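Local coordinates for N(G),N(G)-dimethylarginine dimethylaminohydrolase (Pseudomonas aeruginosa, PDB 1H70), which hydrolyses N(G),N(G)-dimethyl-L-arginine and N(G)-monomethyl-L-arginine, inhibitors of nitric oxide synthase, to citrulline and a methylated amine, at residues R221-I226 and Y231-V236. The protein carries 1 engineered substitution. Numbering follows the deposited sequence.
Sequences RTREKI and YRVIEV
Arg223 reaches from the helix to Val233 and Glu235 on the strand, and its path illustrates how one long side chain can offer an apolar stem and a charged tip to the same strand. CB points toward the strand, and CG, anti to the backbone N (chi1 179°), lies 4.1 Å from Val233 CG1, an apolar contact, and equally close to the carboxylate carbon of Glu235. Bends at chi2 and chi3 carry CD and NE away from the carboxylate and then bring NH1 back beside it. There NH1 forms a salt bridge of 3.4 Å with Glu235 OE2, which sits at the guanidinium edge and in its plane. The two flat groups stand 74° apart, so a single oxygen makes the link instead of a paired, two-pronged bridge. Deeper in, the packing is apolar. Ile226 CG2 meets Val233 CG2 at 3.7 Å and Tyr231 CD2 at 3.9 Å, while the tyrosine also turns its ring edge to Ile226 O. The hydroxyl of Tyr231 is hydrogen-bonded to Asn175 ND2, outside both segments. Helix 220-227 and strand 232-236 belong to a beta-alpha-beta unit that starts with strand 212-216, and their segments run nearly antiparallel at 158°. Strand 232-236 pairs in parallel with 212-216, whose Met215 touches both Arg223 and Val233; Ile234 and Val236 instead pack against helix 29-43.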
loop_
_atom_site.group_PDB
_atom_site.type_symbol
_atom_site.label_atom_id
_atom_site.label_comp_id
_atom_site.label_asym_id
_atom_site.label_seq_id
_atom_site.Cartn_x
_atom_site.Cartn_y
_atom_site.Cartn_z
ATOM N N ARG A 221 -6.260 -19.795 -5.817
ATOM C CA ARG A 221 -6.826 -20.209 -4.537
ATOM C C ARG A 221 -7.288 -18.995 -3.727
ATOM O O ARG A 221 -8.337 -18.995 -3.102
ATOM C CB ARG A 221 -5.844 -21.051 -3.737
ATOM C CG ARG A 221 -5.608 -22.450 -4.318
ATOM C CD ARG A 221 -4.548 -23.221 -3.537
ATOM N NE ARG A 221 -5.065 -23.526 -2.204
ATOM C CZ ARG A 221 -4.376 -24.093 -1.220
ATOM N NH1 ARG A 221 -3.102 -24.425 -1.380
ATOM N NH2 ARG A 221 -4.976 -24.315 -0.056
ATOM N N THR A 222 -6.452 -17.963 -3.748
ATOM C CA THR A 222 -6.746 -16.732 -3.046
ATOM C C THR A 222 -7.936 -16.028 -3.671
ATOM O O THR A 222 -8.808 -15.506 -2.982
ATOM C CB THR A 222 -5.512 -15.810 -3.084
ATOM O OG1 THR A 222 -4.441 -16.414 -2.344
ATOM C CG2 THR A 222 -5.850 -14.481 -2.397
ATOM N N ARG A 223 -7.998 -16.040 -4.998
ATOM C CA ARG A 223 -9.118 -15.431 -5.699
ATOM C C ARG A 223 -10.435 -16.069 -5.263
ATOM O O ARG A 223 -11.445 -15.393 -5.078
ATOM C CB ARG A 223 -8.900 -15.571 -7.207
ATOM C CG ARG A 223 -10.012 -15.009 -8.062
ATOM C CD ARG A 223 -10.935 -16.127 -8.489
ATOM N NE ARG A 223 -12.330 -15.754 -8.645
ATOM C CZ ARG A 223 -12.810 -14.882 -9.521
ATOM N NH1 ARG A 223 -12.000 -14.233 -10.347
ATOM N NH2 ARG A 223 -14.116 -14.651 -9.567
ATOM N N GLU A 224 -10.433 -17.384 -5.084
ATOM C CA GLU A 224 -11.673 -18.050 -4.655
ATOM C C GLU A 224 -11.999 -17.779 -3.183
ATOM O O GLU A 224 -13.186 -17.646 -2.812
ATOM C CB GLU A 224 -11.613 -19.550 -4.971
ATOM C CG GLU A 224 -12.891 -20.307 -4.639
ATOM C CD GLU A 224 -14.103 -19.875 -5.452
ATOM O OE1 GLU A 224 -13.963 -19.139 -6.451
ATOM O OE2 GLU A 224 -15.226 -20.287 -5.085
ATOM N N LYS A 225 -10.972 -17.681 -2.343
ATOM C CA LYS A 225 -11.189 -17.376 -0.929
ATOM C C LYS A 225 -11.842 -15.994 -0.780
ATOM O O LYS A 225 -12.737 -15.809 0.032
ATOM C CB LYS A 225 -9.896 -17.516 -0.131
ATOM C CG LYS A 225 -9.315 -18.927 -0.114
ATOM C CD LYS A 225 -8.079 -19.032 0.780
ATOM C CE LYS A 225 -7.421 -20.402 0.645
ATOM N NZ LYS A 225 -7.073 -20.939 1.984
ATOM N N ILE A 226 -11.428 -15.028 -1.604
ATOM C CA ILE A 226 -12.019 -13.682 -1.575
ATOM C C ILE A 226 -13.410 -13.644 -2.208
ATOM O O ILE A 226 -14.368 -13.123 -1.641
ATOM C CB ILE A 226 -11.070 -12.712 -2.326
ATOM C CG1 ILE A 226 -9.689 -12.807 -1.676
ATOM C CG2 ILE A 226 -11.610 -11.282 -2.297
ATOM C CD1 ILE A 226 -8.578 -12.094 -2.457
ATOM N N TYR A 231 -17.228 -10.339 -2.407
ATOM C CA TYR A 231 -16.616 -9.221 -3.109
ATOM C C TYR A 231 -16.559 -9.421 -4.622
ATOM O O TYR A 231 -16.437 -10.536 -5.098
ATOM C CB TYR A 231 -15.183 -9.020 -2.619
ATOM C CG TYR A 231 -15.054 -8.780 -1.134
ATOM C CD1 TYR A 231 -15.407 -7.572 -0.583
ATOM C CD2 TYR A 231 -14.570 -9.774 -0.293
ATOM C CE1 TYR A 231 -15.288 -7.334 0.788
ATOM C CE2 TYR A 231 -14.447 -9.567 1.064
ATOM C CZ TYR A 231 -14.801 -8.345 1.599
ATOM O OH TYR A 231 -14.662 -8.162 2.953
ATOM N N ARG A 232 -16.612 -8.317 -5.366
ATOM C CA ARG A 232 -16.439 -8.385 -6.811
ATOM C C ARG A 232 -14.935 -8.392 -7.045
ATOM O O ARG A 232 -14.282 -7.370 -6.845
ATOM C CB ARG A 232 -17.044 -7.175 -7.513
ATOM C CG ARG A 232 -18.552 -7.134 -7.430
ATOM C CD ARG A 232 -19.169 -5.920 -8.117
ATOM N NE ARG A 232 -18.853 -5.868 -9.538
ATOM C CZ ARG A 232 -19.221 -4.869 -10.325
ATOM N NH1 ARG A 232 -19.919 -3.851 -9.843
ATOM N NH2 ARG A 232 -18.904 -4.887 -11.617
ATOM N N VAL A 233 -14.391 -9.538 -7.453
ATOM C CA VAL A 233 -12.946 -9.614 -7.624
ATOM C C VAL A 233 -12.470 -9.244 -9.024
ATOM O O VAL A 233 -12.991 -9.724 -10.038
ATOM C CB VAL A 233 -12.407 -10.981 -7.163
ATOM C CG1 VAL A 233 -10.874 -11.050 -7.247
ATOM C CG2 VAL A 233 -12.891 -11.280 -5.755
ATOM N N ILE A 234 -11.477 -8.359 -9.063
ATOM C CA ILE A 234 -10.878 -7.922 -10.319
ATOM C C ILE A 234 -9.419 -8.367 -10.329
ATOM O O ILE A 234 -8.686 -8.026 -9.411
ATOM C CB ILE A 234 -10.943 -6.397 -10.472
ATOM C CG1 ILE A 234 -12.386 -5.903 -10.331
ATOM C CG2 ILE A 234 -10.328 -5.985 -11.814
ATOM C CD1 ILE A 234 -12.493 -4.377 -10.230
ATOM N N GLU A 235 -8.998 -9.121 -11.344
ATOM C CA GLU A 235 -7.615 -9.585 -11.396
ATOM C C GLU A 235 -6.814 -8.739 -12.369
ATOM O O GLU A 235 -7.257 -8.510 -13.508
ATOM C CB GLU A 235 -7.528 -11.058 -11.853
ATOM C CG GLU A 235 -8.092 -12.042 -10.846
ATOM C CD GLU A 235 -8.175 -13.460 -11.419
ATOM O OE1 GLU A 235 -7.311 -14.310 -11.143
ATOM O OE2 GLU A 235 -9.133 -13.713 -12.156
ATOM N N VAL A 236 -5.661 -8.258 -11.910
ATOM C CA VAL A 236 -4.774 -7.439 -12.739
ATOM C C VAL A 236 -3.367 -8.020 -12.677
ATOM O O VAL A 236 -2.822 -8.209 -11.593
ATOM C CB VAL A 236 -4.710 -5.960 -12.249
ATOM C CG1 VAL A 236 -3.668 -5.176 -13.049
ATOM C CG2 VAL A 236 -6.047 -5.286 -12.388
#